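PDB 3D2Y: N-acetylmuramoyl-L-alanine amidase AmiD from Escherichia coli, which hydrolyses the amide bond between N-acetylmuramoyl residues and L-amino acids in cell-wall glycopeptides, using one catalytic zinc ion per subunit. Local coordinates for residues 76-81 with 135-140; 103-108 with 128-133; 148-153 with 160-165; 204-209 with 249-254; 229-234 with 242-247. All blocks are in the same frame, centred on the assembly; numbering follows the deposited sequence. Where two conformers were deposited one is given.

Contact 1 of 5, residues 76-81 with 135-140; sequences VPEQEL and KDIIAR
Glu78 and Arg140 carry this contact through a two-point salt bridge between a loop and helix 124-141. The arginine presents its side edge: NE donates to Glu78 OE1 at 3.0 Å and NH2 to Glu78 OE2 at 2.8 Å, so each carboxylate oxygen receives one nitrogen, both from the syn side. The match is not flat, because the carboxylate and guanidinium planes stand 47° apart and each acceptor lies somewhat out of the guanidinium plane. Glu78 arrives as an extended chain, whereas Arg140, with CG anti to its own N (chi1 -175°), bends at its second and third torsions and so turns NE and NH2 to the incoming acid. Over one guanidinium face sits Asp136 O, 4.2 Å above the plane.

A smaller share is van der Waals contact: Ile137 CG1, one turn before Arg140, lies 3.6 Å from Glu78 OE2. The same side chain makes apolar packing with Ile101 and Ile103 of strand 100-105.

The backbone supports these groups without joining them: Glu78 lies in a type I turn from Pro77 to Glu80, closed by Glu80 N to Pro77 O at 2.9 Å, and its CA stays 9.4 Å from that of Ile137. The carboxylate has further partners, OE1 bonding to Tyr141 OH and OE2 to Tyr57 OH. So surrounded, Glu78 is probably stabilised as the anion; its charge ties the turn to the C-terminal part of the helix, and the two tyrosine hydroxyls, with the two arginine nitrogens, probably limit its rotation.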
# COMPACT_ATOMS: atom_id res chain seq x y z
N VAL A 76 -13.52 -6.91 -9.66
CA VAL A 76 -12.59 -7.81 -10.34
C VAL A 76 -12.33 -8.99 -9.42
O VAL A 76 -12.03 -8.76 -8.24
CB VAL A 76 -11.22 -7.14 -10.73
CG1 VAL A 76 -10.20 -8.22 -11.32
CG2 VAL A 76 -11.40 -5.96 -11.70
N PRO A 77 -12.53 -10.24 -9.92
CA PRO A 77 -12.20 -11.44 -9.11
C PRO A 77 -10.73 -11.36 -8.68
O PRO A 77 -9.89 -10.93 -9.46
CB PRO A 77 -12.44 -12.61 -10.08
CG PRO A 77 -13.40 -12.08 -11.11
CD PRO A 77 -12.99 -10.62 -11.27
N GLU A 78 -10.46 -11.77 -7.44
CA GLU A 78 -9.14 -11.61 -6.82
C GLU A 78 -8.14 -12.46 -7.57
O GLU A 78 -6.96 -12.14 -7.56
CB GLU A 78 -9.15 -12.05 -5.34
CG GLU A 78 -9.91 -11.14 -4.36
CD GLU A 78 -9.72 -11.52 -2.87
OE1 GLU A 78 -9.25 -12.65 -2.59
OE2 GLU A 78 -10.06 -10.69 -2.00
N GLN A 79 -8.61 -13.54 -8.20
CA GLN A 79 -7.77 -14.46 -8.97
C GLN A 79 -7.15 -13.75 -10.16
O GLN A 79 -6.16 -14.18 -10.70
CB GLN A 79 -8.60 -15.64 -9.49
CG GLN A 79 -9.39 -15.28 -10.77
CD GLN A 79 -10.65 -16.06 -10.98
OE1 GLN A 79 -11.66 -15.50 -11.42
NE2 GLN A 79 -10.61 -17.35 -10.69
N GLU A 80 -7.80 -12.67 -10.59
CA GLU A 80 -7.40 -11.92 -11.76
C GLU A 80 -6.72 -10.63 -11.34
O GLU A 80 -6.99 -10.11 -10.26
CB GLU A 80 -8.61 -11.62 -12.64
CG GLU A 80 -9.13 -12.84 -13.41
CD GLU A 80 -9.96 -12.42 -14.57
OE1 GLU A 80 -9.56 -12.73 -15.71
OE2 GLU A 80 -10.99 -11.75 -14.33
N LEU A 81 -5.82 -10.12 -12.17
CA LEU A 81 -5.27 -8.79 -11.92
C LEU A 81 -6.20 -7.67 -12.38
O LEU A 81 -6.95 -7.79 -13.38
CB LEU A 81 -3.87 -8.65 -12.54
CG LEU A 81 -3.66 -8.67 -14.05
CD1 LEU A 81 -4.00 -7.29 -14.58
CD2 LEU A 81 -2.22 -9.02 -14.35
N LYS A 135 -8.42 -7.48 6.63
CA LYS A 135 -8.08 -8.63 7.47
C LYS A 135 -8.33 -9.95 6.72
O LYS A 135 -7.51 -10.86 6.76
CB LYS A 135 -8.84 -8.60 8.81
CG LYS A 135 -8.32 -7.50 9.74
CD LYS A 135 -9.07 -7.42 11.05
CE LYS A 135 -8.27 -8.07 12.16
NZ LYS A 135 -8.52 -7.40 13.50
N ASP A 136 -9.45 -10.03 6.01
CA ASP A 136 -9.80 -11.25 5.32
C ASP A 136 -8.80 -11.49 4.21
O ASP A 136 -8.29 -12.61 4.04
CB ASP A 136 -11.21 -11.20 4.74
CG ASP A 136 -12.30 -11.44 5.78
OD1 ASP A 136 -12.03 -11.80 6.97
OD2 ASP A 136 -13.46 -11.25 5.38
N ILE A 137 -8.48 -10.43 3.49
CA ILE A 137 -7.52 -10.53 2.38
C ILE A 137 -6.14 -10.97 2.84
O ILE A 137 -5.55 -11.93 2.28
CB ILE A 137 -7.46 -9.21 1.54
CG1 ILE A 137 -8.82 -8.95 0.91
CG2 ILE A 137 -6.44 -9.38 0.39
CD1 ILE A 137 -8.94 -7.51 0.40
N ILE A 138 -5.65 -10.29 3.88
CA ILE A 138 -4.37 -10.61 4.52
C ILE A 138 -4.32 -12.06 5.05
O ILE A 138 -3.33 -12.75 4.83
CB ILE A 138 -4.06 -9.57 5.63
CG1 ILE A 138 -3.73 -8.20 5.00
CG2 ILE A 138 -2.98 -10.11 6.57
CD1 ILE A 138 -3.98 -7.01 5.89
N ALA A 139 -5.39 -12.54 5.71
CA ALA A 139 -5.50 -13.95 6.10
C ALA A 139 -5.46 -14.92 4.93
O ALA A 139 -4.76 -15.97 4.99
CB ALA A 139 -6.78 -14.21 6.99
N ARG A 140 -6.24 -14.60 3.89
CA ARG A 140 -6.43 -15.52 2.77
C ARG A 140 -5.08 -15.89 2.10
O ARG A 140 -4.86 -17.07 1.75
CB ARG A 140 -7.43 -14.92 1.78
CG ARG A 140 -7.79 -15.83 0.65
CD ARG A 140 -9.20 -15.65 0.22
NE ARG A 140 -9.50 -14.26 -0.07
CZ ARG A 140 -10.45 -13.55 0.54
NH1 ARG A 140 -11.24 -14.12 1.44
NH2 ARG A 140 -10.63 -12.28 0.20

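Contact 2 of 5, residues 103-108 with 128-133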
# COMPACT_ATOMS: atom_id res chain seq x y z
N ILE A 103 -7.36 -1.94 -3.54
CA ILE A 103 -8.57 -1.38 -2.92
C ILE A 103 -8.61 0.11 -3.15
O ILE A 103 -7.70 0.85 -2.72
CB ILE A 103 -8.66 -1.70 -1.42
CG1 ILE A 103 -8.78 -3.22 -1.25
CG2 ILE A 103 -9.91 -1.01 -0.78
CD1 ILE A 103 -8.63 -3.66 0.17
N GLU A 104 -9.70 0.57 -3.76
CA GLU A 104 -9.94 2.00 -3.97
C GLU A 104 -10.97 2.52 -2.95
O GLU A 104 -12.04 1.91 -2.75
CB GLU A 104 -10.46 2.24 -5.39
CG GLU A 104 -9.38 2.11 -6.48
CD GLU A 104 -8.90 3.45 -6.94
OE1 GLU A 104 -9.73 4.37 -7.01
OE2 GLU A 104 -7.72 3.61 -7.27
N LEU A 105 -10.61 3.63 -2.34
CA LEU A 105 -11.37 4.34 -1.30
C LEU A 105 -11.87 5.66 -1.87
O LEU A 105 -11.09 6.51 -2.32
CB LEU A 105 -10.48 4.57 -0.08
CG LEU A 105 -9.71 3.39 0.53
CD1 LEU A 105 -8.92 3.84 1.77
CD2 LEU A 105 -10.70 2.31 0.93
N GLU A 106 -13.19 5.83 -1.86
CA GLU A 106 -13.78 7.07 -2.34
C GLU A 106 -13.33 8.16 -1.39
O GLU A 106 -13.70 8.17 -0.22
CB GLU A 106 -15.30 7.01 -2.40
CG GLU A 106 -15.94 8.34 -2.87
CD GLU A 106 -17.43 8.52 -2.50
OE1 GLU A 106 -17.91 9.65 -2.65
OE2 GLU A 106 -18.10 7.56 -2.09
N ASN A 107 -12.53 9.08 -1.90
CA ASN A 107 -11.99 10.17 -1.08
C ASN A 107 -11.47 11.19 -2.08
O ASN A 107 -10.97 10.79 -3.13
CB ASN A 107 -10.89 9.62 -0.14
CG ASN A 107 -10.12 10.74 0.58
OD1 ASN A 107 -9.19 11.34 0.01
ND2 ASN A 107 -10.52 11.04 1.83
N ARG A 108 -11.59 12.48 -1.77
CA ARG A 108 -11.27 13.54 -2.73
C ARG A 108 -9.77 13.73 -3.05
O ARG A 108 -9.43 14.40 -4.05
CB ARG A 108 -11.89 14.87 -2.25
CG ARG A 108 -11.35 16.12 -2.93
CD ARG A 108 -11.62 17.39 -2.05
NE ARG A 108 -12.61 17.08 -1.02
CZ ARG A 108 -12.48 17.31 0.29
NH1 ARG A 108 -11.42 17.94 0.79
NH2 ARG A 108 -13.46 16.93 1.09
N GLN A 128 -13.81 1.85 9.01
CA GLN A 128 -14.45 0.76 9.74
C GLN A 128 -14.84 -0.42 8.81
O GLN A 128 -14.78 -1.60 9.20
CB GLN A 128 -15.67 1.28 10.56
CG GLN A 128 -15.33 2.01 11.91
CD GLN A 128 -14.15 1.39 12.69
OE1 GLN A 128 -13.06 1.96 12.75
NE2 GLN A 128 -14.37 0.22 13.28
N ALA A 129 -15.27 -0.08 7.60
CA ALA A 129 -15.63 -1.04 6.54
C ALA A 129 -14.39 -1.72 5.98
O ALA A 129 -14.37 -2.95 5.73
CB ALA A 129 -16.40 -0.31 5.43
N LEU A 130 -13.34 -0.91 5.78
CA LEU A 130 -12.03 -1.40 5.26
C LEU A 130 -11.38 -2.46 6.12
O LEU A 130 -10.82 -3.42 5.58
CB LEU A 130 -11.09 -0.22 5.09
CG LEU A 130 -9.67 -0.49 4.59
CD1 LEU A 130 -9.67 -1.28 3.25
CD2 LEU A 130 -8.89 0.82 4.52
N ILE A 131 -11.40 -2.28 7.44
CA ILE A 131 -10.66 -3.17 8.38
C ILE A 131 -10.98 -4.69 8.18
O ILE A 131 -10.07 -5.44 7.93
CB ILE A 131 -10.79 -2.65 9.88
CG1 ILE A 131 -10.00 -1.34 10.01
CG2 ILE A 131 -10.35 -3.75 10.91
CD1 ILE A 131 -10.28 -0.49 11.35
N PRO A 132 -12.26 -5.12 8.27
CA PRO A 132 -12.56 -6.56 8.07
C PRO A 132 -12.26 -7.11 6.66
O PRO A 132 -11.93 -8.28 6.52
CB PRO A 132 -14.04 -6.66 8.42
CG PRO A 132 -14.57 -5.28 8.17
CD PRO A 132 -13.49 -4.36 8.59
N LEU A 133 -12.35 -6.27 5.64
CA LEU A 133 -12.03 -6.68 4.28
C LEU A 133 -10.51 -6.87 4.15
O LEU A 133 -10.04 -7.91 3.67
CB LEU A 133 -12.55 -5.64 3.27
CG LEU A 133 -12.05 -5.83 1.82
CD1 LEU A 133 -12.53 -7.18 1.21
CD2 LEU A 133 -12.40 -4.60 0.97
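Ile103 and Leu130 form the centre of a wholly apolar contact between strand 103-105 and helix 128-133. Ile103 touches with two branches: both CG2 and CD1 come within 4.0 Å of Leu130 CD1, the two side chains meeting at a slant. Its CD1 also meets Leu133 CD2 at 4.0 Å, and here the chains run tip to tip. Leu105 adds a third point of contact, its CD1 lying 4.1 Å from Leu130 CD2, with the two side chains at about a right angle. Leu130 thus spreads its methyls over two strand residues, CD1 to one and CD2 to the other; CG anti to the backbone N (chi1 179°) carries the fork toward the strand.

The arrangement is a helix laid on a mixed sheet, as in the amidase/PGRP fold: the helix and strand segments run antiparallel at 173°, their axes 11.1 Å apart, and strand 100-105 is the middle one of five. Ile103 and Leu105 face the helix, and strand alternation sends the intervening Glu104, the proton acceptor of the active site, to the other face, where it packs on His35 and the bound peptide.

Along the backbone, Ile103 is hydrogen-bonded to Val33 and His35 of strand 31-36, while Glu104 is bonded to Tyr57 and Val59 of strand 57-59. The helix is kinked at Pro132, whose N makes no bond to the preceding turn, and Leu133 beyond the kink also packs on Tyr57.

Contact 3 of 5, residues 148-153 with 160-165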
# COMPACT_ATOMS: atom_id res chain seq x y z
N VAL A 148 1.42 -4.38 2.92
CA VAL A 148 0.21 -3.54 2.82
C VAL A 148 0.70 -2.09 2.57
O VAL A 148 1.32 -1.48 3.43
CB VAL A 148 -0.63 -3.61 4.15
CG1 VAL A 148 -1.94 -2.87 3.94
CG2 VAL A 148 -0.86 -5.07 4.55
N VAL A 149 0.47 -1.56 1.37
CA VAL A 149 1.21 -0.37 0.95
C VAL A 149 0.28 0.64 0.34
O VAL A 149 -0.87 0.32 -0.05
CB VAL A 149 2.31 -0.70 -0.12
CG1 VAL A 149 3.45 -1.57 0.50
CG2 VAL A 149 1.66 -1.40 -1.39
N ALA A 150 0.80 1.85 0.30
CA ALA A 150 0.21 2.94 -0.45
C ALA A 150 0.60 2.80 -1.90
O ALA A 150 1.68 2.34 -2.23
CB ALA A 150 0.75 4.29 0.08
N HIS A 151 -0.27 3.25 -2.78
CA HIS A 151 0.13 3.39 -4.18
C HIS A 151 1.40 4.27 -4.30
O HIS A 151 2.29 4.04 -5.14
CB HIS A 151 -0.99 4.06 -4.90
CG HIS A 151 -0.93 3.95 -6.40
ND1 HIS A 151 -1.77 4.66 -7.22
CD2 HIS A 151 -0.17 3.19 -7.22
CE1 HIS A 151 -1.55 4.34 -8.48
NE2 HIS A 151 -0.56 3.46 -8.51
N ALA A 152 1.47 5.32 -3.47
CA ALA A 152 2.64 6.24 -3.52
C ALA A 152 3.89 5.46 -3.17
O ALA A 152 4.99 5.80 -3.64
CB ALA A 152 2.46 7.43 -2.53
N ASP A 153 3.75 4.42 -2.34
CA ASP A 153 4.91 3.63 -1.94
C ASP A 153 5.50 2.92 -3.17
O ASP A 153 6.72 2.70 -3.24
CB ASP A 153 4.56 2.60 -0.88
CG ASP A 153 4.15 3.23 0.47
OD1 ASP A 153 4.60 4.35 0.80
OD2 ASP A 153 3.39 2.57 1.21
N ASP A 160 0.49 10.07 -5.05
CA ASP A 160 0.48 10.42 -3.62
C ASP A 160 -0.45 9.55 -2.78
O ASP A 160 -0.38 9.57 -1.54
CB ASP A 160 0.02 11.89 -3.48
CG ASP A 160 1.12 12.88 -3.82
OD1 ASP A 160 2.26 12.45 -3.98
OD2 ASP A 160 0.83 14.09 -3.94
N ASP A 161 -1.39 8.88 -3.45
CA ASP A 161 -2.48 8.19 -2.75
C ASP A 161 -2.05 6.98 -1.93
O ASP A 161 -1.08 6.29 -2.31
CB ASP A 161 -3.67 7.92 -3.70
CG ASP A 161 -3.36 6.94 -4.82
OD1 ASP A 161 -4.04 5.89 -4.86
OD2 ASP A 161 -2.43 7.19 -5.62
N PRO A 162 -2.74 6.74 -0.78
CA PRO A 162 -3.88 7.49 -0.22
C PRO A 162 -3.55 8.70 0.65
O PRO A 162 -4.46 9.25 1.26
CB PRO A 162 -4.59 6.44 0.65
CG PRO A 162 -3.43 5.64 1.18
CD PRO A 162 -2.39 5.59 0.08
N GLY A 163 -2.28 9.09 0.73
CA GLY A 163 -1.93 10.38 1.30
C GLY A 163 -1.73 10.42 2.80
O GLY A 163 -1.96 9.43 3.52
N PRO A 164 -1.26 11.58 3.30
CA PRO A 164 -0.81 11.72 4.68
C PRO A 164 -1.95 11.73 5.73
O PRO A 164 -1.67 11.64 6.94
CB PRO A 164 -0.04 13.04 4.64
CG PRO A 164 -0.86 13.86 3.62
CD PRO A 164 -1.13 12.83 2.53
N LEU A 165 -3.21 11.81 5.29
CA LEU A 165 -4.36 11.75 6.22
C LEU A 165 -4.90 10.32 6.37
O LEU A 165 -5.75 10.04 7.23
CB LEU A 165 -5.46 12.75 5.81
CG LEU A 165 -5.09 14.24 5.99
CD1 LEU A 165 -6.27 15.09 5.74
CD2 LEU A 165 -4.57 14.55 7.40
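His151 and Asp161, two of the residues that bind the catalytic zinc, here touch each other directly, with imidazole and carboxylate planes almost perpendicular, 86° apart. The acid stands at the ring's edge, its CG in the ring plane, and ND1 donates to Asp161 OD2 at 3.1 Å, with that oxygen using its syn lone pair but tilted out of the ring plane. The companion bond from ND1 to Asp161 OD1, at 3.5 Å, is weak. Asp161 reaches this position with CG between its backbone N and carbonyl carbon (chi1 66°), which folds the carboxylate back over His151 CB. NE2 is hydrogen-bonded to Ala85 O, so both nitrogens have protein partners, which would restrain the ring's rotation.

The backbones are joined just behind these groups. Ala152 N donates to Asp161 O at 3.0 Å, nearly in line with the carbonyl bond (165°). Asp161 is followed by a cis peptide, and the ring of Pro162 brings CD to 3.4 Å from Ala150 CB, closer than usual carbon packing. Asp153 OD2 accepts from Ala150 N at 2.8 Å, tying the end of strand 148-150 to the weakly bonded turn that follows; the same oxygen also bonds His233 ND1.

Were Asp161 replaced by an alanine, the zinc site would probably lack one of its three protein ligands and His151 ND1 its acceptor. His35, the third ligand, packs edge-to-face on His151. ND1 spends its N-H on Asp161 here, so binding zinc through this nitrogen would probably require that bond to be given up; the close grouping is consistent with a preformed metal site.

Contact 4 of 5, residues 204-209 with 249-254; sequences LELLAR and AIAEAL
Leu206 lies against Ala251 and Glu252, and its path from backbone to tip traces most of this contact. Its CB stands 4.1 Å from Ala251 CB, where the two segments come nearest: the CA atoms of Leu206 and Ala251 are 6.4 Å apart, a closeness that a small residue on one side permits. From CB the chain turns beside the backbone N, with CG anti to the carbonyl carbon (chi1 -64°), and the branch carries CD1 to Glu252, the residue after Ala251. CD1 ends 3.7 Å from Glu252 CG, a meeting with the aliphatic part of that glutamate, which extends onward past CG. The Leu206 side chain also packs on Gln248 and Leu255 of helix 245-258, one turn to each side of Ala251 and Glu252, and thus bridges successive turns of its partner.

The segments 204-209 and 249-254 run in roughly the same direction and cross at 35°, their axes 9.7 Å apart at closest. Their parent helices, 200-210 and 245-258, make up with helix 220-234 a compact C-terminal helical bundle, consistent with the three-helix peptidoglycan-binding type of domain; the contact itself is plain packing, away from the catalytic residues.

Leu207 does not start out toward the other helix, but its end swings in, bringing CD2 to 3.9 Å from Ala251 CB. That methyl of Ala251 is therefore shared by two leucines, one meeting it with CB and the other with a branch end. Leu207 also rests on Phe230 of helix 220-234, as do Ile250 and Leu254 from the other helix, while Tyr188 of helix 182-189 packs on Glu252 and Ala249.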
# COMPACT_ATOMS: atom_id res chain seq x y z
N LEU A 204 18.19 7.30 1.57
CA LEU A 204 17.68 6.62 0.36
C LEU A 204 18.08 5.14 0.24
O LEU A 204 17.31 4.31 -0.25
CB LEU A 204 18.06 7.38 -0.88
CG LEU A 204 17.42 8.76 -1.00
CD1 LEU A 204 18.25 9.52 -1.98
CD2 LEU A 204 16.01 8.65 -1.48
N GLU A 205 19.28 4.80 0.68
CA GLU A 205 19.66 3.41 0.74
C GLU A 205 18.68 2.61 1.57
O GLU A 205 18.20 1.56 1.13
CB GLU A 205 21.10 3.23 1.23
CG GLU A 205 21.44 1.75 1.44
CD GLU A 205 22.80 1.52 2.08
OE1 GLU A 205 23.70 2.38 1.95
OE2 GLU A 205 22.97 0.46 2.72
N LEU A 206 18.39 3.09 2.78
CA LEU A 206 17.47 2.43 3.69
C LEU A 206 16.06 2.28 3.05
O LEU A 206 15.43 1.23 3.13
CB LEU A 206 17.33 3.22 5.01
CG LEU A 206 18.61 3.33 5.86
CD1 LEU A 206 18.30 4.17 7.08
CD2 LEU A 206 19.21 1.98 6.31
N LEU A 207 15.59 3.35 2.42
CA LEU A 207 14.28 3.29 1.77
C LEU A 207 14.25 2.31 0.62
O LEU A 207 13.28 1.53 0.49
CB LEU A 207 13.83 4.70 1.32
CG LEU A 207 13.77 5.70 2.47
CD1 LEU A 207 13.13 7.01 1.94
CD2 LEU A 207 13.01 5.15 3.69
N ALA A 208 15.34 2.29 -0.15
CA ALA A 208 15.50 1.32 -1.23
C ALA A 208 15.34 -0.08 -0.68
O ALA A 208 14.61 -0.90 -1.23
CB ALA A 208 16.89 1.46 -1.91
N ARG A 209 16.05 -0.37 0.41
CA ARG A 209 16.06 -1.71 0.96
C ARG A 209 14.74 -2.10 1.60
O ARG A 209 14.37 -3.28 1.58
CB ARG A 209 17.19 -1.90 1.96
CG ARG A 209 18.64 -1.76 1.40
CD ARG A 209 19.11 -2.89 0.46
NE ARG A 209 18.43 -2.89 -0.84
CZ ARG A 209 18.75 -2.12 -1.89
NH1 ARG A 209 19.78 -1.29 -1.87
NH2 ARG A 209 18.02 -2.21 -2.99
N ALA A 249 15.32 7.11 11.58
CA ALA A 249 15.10 6.18 12.70
C ALA A 249 13.92 5.26 12.45
O ALA A 249 13.95 4.07 12.80
CB ALA A 249 14.91 6.94 14.00
N ILE A 250 12.88 5.81 11.83
CA ILE A 250 11.69 5.04 11.47
C ILE A 250 12.04 3.96 10.46
O ILE A 250 11.67 2.78 10.65
CB ILE A 250 10.57 5.99 10.98
CG1 ILE A 250 10.02 6.79 12.20
CG2 ILE A 250 9.44 5.23 10.26
CD1 ILE A 250 9.10 7.96 11.81
N ALA A 251 12.78 4.36 9.42
CA ALA A 251 13.27 3.45 8.38
C ALA A 251 14.11 2.36 9.01
O ALA A 251 13.94 1.19 8.67
CB ALA A 251 14.09 4.22 7.34
N GLU A 252 15.02 2.74 9.92
CA GLU A 252 15.88 1.79 10.63
C GLU A 252 15.11 0.80 11.48
O GLU A 252 15.45 -0.41 11.48
CB GLU A 252 16.94 2.53 11.46
CG GLU A 252 18.05 3.18 10.59
CD GLU A 252 19.08 3.99 11.39
OE1 GLU A 252 18.68 4.87 12.19
OE2 GLU A 252 20.30 3.72 11.23
N ALA A 253 14.10 1.30 12.19
CA ALA A 253 13.22 0.46 13.01
C ALA A 253 12.30 -0.46 12.17
O ALA A 253 12.11 -1.64 12.51
CB ALA A 253 12.41 1.28 13.97
N LEU A 254 11.71 0.07 11.09
CA LEU A 254 11.06 -0.80 10.09
C LEU A 254 11.92 -1.94 9.51
O LEU A 254 11.48 -3.10 9.47
CB LEU A 254 10.49 0.03 8.92
CG LEU A 254 9.27 0.86 9.31
CD1 LEU A 254 9.09 1.93 8.25
CD2 LEU A 254 8.00 -0.00 9.51

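Contact 5 of 5, residues 229-234 with 242-247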
# COMPACT_ATOMS: atom_id res chain seq x y z
N ALA A 229 6.99 10.21 -0.11
CA ALA A 229 6.13 9.02 -0.13
C ALA A 229 6.24 8.22 1.21
O ALA A 229 5.22 7.81 1.80
CB ALA A 229 6.45 8.15 -1.33
N PHE A 230 7.46 8.05 1.69
CA PHE A 230 7.74 7.30 2.90
C PHE A 230 7.13 8.02 4.13
O PHE A 230 6.50 7.40 5.03
CB PHE A 230 9.26 7.11 3.05
CG PHE A 230 9.67 6.45 4.32
CD1 PHE A 230 9.42 5.09 4.52
CD2 PHE A 230 10.35 7.17 5.33
CE1 PHE A 230 9.80 4.46 5.72
CE2 PHE A 230 10.73 6.56 6.54
CZ PHE A 230 10.45 5.20 6.72
N GLN A 231 7.31 9.34 4.14
CA GLN A 231 6.83 10.18 5.24
C GLN A 231 5.31 10.24 5.27
O GLN A 231 4.70 10.20 6.36
CB GLN A 231 7.43 11.59 5.18
CG GLN A 231 8.96 11.61 5.43
CD GLN A 231 9.62 12.94 5.07
OE1 GLN A 231 9.19 13.62 4.15
NE2 GLN A 231 10.70 13.27 5.77
N MET A 232 4.69 10.37 4.10
CA MET A 232 3.22 10.34 4.02
C MET A 232 2.63 9.09 4.66
O MET A 232 1.58 9.17 5.27
CB MET A 232 2.70 10.48 2.58
CG MET A 232 2.87 11.86 1.99
SD MET A 232 1.99 12.04 0.44
CE MET A 232 2.99 11.10 -0.70
N HIS A 233 3.36 7.97 4.58
CA HIS A 233 2.93 6.70 5.17
C HIS A 233 3.34 6.61 6.67
O HIS A 233 2.52 6.25 7.53
CB HIS A 233 3.52 5.55 4.32
CG HIS A 233 3.01 4.17 4.65
ND1 HIS A 233 2.95 3.15 3.71
CD2 HIS A 233 2.59 3.63 5.82
CE1 HIS A 233 2.51 2.05 4.30
NE2 HIS A 233 2.30 2.31 5.58
N PHE A 234 4.59 6.95 6.98
CA PHE A 234 5.20 6.58 8.25
C PHE A 234 5.60 7.75 9.14
O PHE A 234 5.93 7.53 10.31
CB PHE A 234 6.42 5.66 8.03
CG PHE A 234 6.09 4.33 7.44
CD1 PHE A 234 5.55 3.32 8.25
CD2 PHE A 234 6.36 4.06 6.09
CE1 PHE A 234 5.26 2.08 7.74
CE2 PHE A 234 6.04 2.78 5.56
CZ PHE A 234 5.51 1.79 6.41
N GLU A 242 12.52 15.98 2.91
CA GLU A 242 13.88 16.24 3.47
C GLU A 242 14.30 15.19 4.50
O GLU A 242 13.55 14.84 5.44
CB GLU A 242 13.93 17.63 4.10
CG GLU A 242 13.65 18.77 3.12
CD GLU A 242 14.73 18.94 2.04
OE1 GLU A 242 14.44 19.60 1.02
OE2 GLU A 242 15.87 18.44 2.20
N ALA A 243 15.51 14.69 4.34
CA ALA A 243 16.01 13.64 5.19
C ALA A 243 16.31 14.19 6.57
O ALA A 243 17.12 15.12 6.71
CB ALA A 243 17.25 13.04 4.58
N ASP A 244 15.65 13.63 7.59
CA ASP A 244 15.97 14.02 8.97
C ASP A 244 16.13 12.78 9.86
O ASP A 244 15.98 11.65 9.39
CB ASP A 244 14.95 15.04 9.55
CG ASP A 244 13.51 14.52 9.62
OD1 ASP A 244 13.25 13.30 9.47
OD2 ASP A 244 12.60 15.36 9.84
N ALA A 245 16.44 13.01 11.12
CA ALA A 245 16.81 11.93 12.04
C ALA A 245 15.61 11.05 12.37
O ALA A 245 15.76 9.83 12.48
CB ALA A 245 17.41 12.50 13.32
N GLU A 246 14.44 11.66 12.50
CA GLU A 246 13.21 10.90 12.80
C GLU A 246 12.84 9.95 11.65
O GLU A 246 12.55 8.74 11.87
CB GLU A 246 12.04 11.84 13.11
CG GLU A 246 10.73 11.08 13.38
CD GLU A 246 9.59 12.00 13.79
OE1 GLU A 246 8.67 11.52 14.48
OE2 GLU A 246 9.63 13.19 13.45
N THR A 247 12.85 10.49 10.42
CA THR A 247 12.62 9.72 9.21
C THR A 247 13.59 8.51 9.08
O THR A 247 13.15 7.37 8.85
CB THR A 247 12.69 10.59 7.92
OG1 THR A 247 11.76 11.67 8.03
CG2 THR A 247 12.30 9.80 6.72
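Gln231 reaches Thr247 because its CG lies anti to the carbonyl carbon (chi1 -67°) and its chain then runs extended, carrying the amide across to the start of helix 245-258. Thr247 has its OG1 in the equivalent position and CG2 anti to the backbone N, so the hydroxyl meets the glutamine and the methyl meets Phe230. Gln231 NE2 donates to Thr247 OG1 at 3.0 Å, nearly straight (174°) and in the amide plane. A second, longer bond runs from NE2 to Glu242 O at 3.3 Å, approaching from above the carbonyl plane (39° out of it). The amide oxygen, OE1, takes Gly241 N; with NE2 donating and OE1 accepting, the bonds are consistent with this orientation of the amide.

Thr247 passes the chain of bonds on: OG1 donates to Asp244 OD1 at 2.6 Å, and Thr247 N donates to the same oxygen at 3.0 Å from the opposite face of its plane. Asp244 is the N-cap of helix 245-258, and the whole feature links helix 220-234 of the C-terminal bundle to the start of that helix. With a leucine at Gln231, of similar bulk but no amide, Thr247 OG1 and Glu242 O would probably lose their shared donor, and Gly241 N its acceptor.

Phe230 presents an edge rather than a face: CD2 lies 3.6 Å from Thr247 CG2, and CE2 comes 3.4 Å from Thr247 O. Asp244 OD2 looks the other way, to Arg235 in a salt bridge and to His195 in a hydrogen bond.

How the contacts relate
Contacts 1, 2 and 3 belong to the amidase fold: contacts 2 and 3 both reach its five-stranded beta-sheet, and contact 1 ties a loop to helix 124-141 lying on it. Contacts 1 and 2 share that helix and touch through Ile137 and Ile103, their centres about 14 Å apart; both segments of contact 2 fall between those of contact 1. Contact 3 follows both in sequence, its centre about 13 Å from that of contact 2. Contacts 4 and 5 come later and share helix 245-258, contact 5 falling between the segments of contact 4, centres about 9 Å apart. Asp153 OD2 probably hydrogen-bonds His233 ND1 at 2.6 Å, joining contact 3 and the zinc-site side directly to the C-terminal bundle.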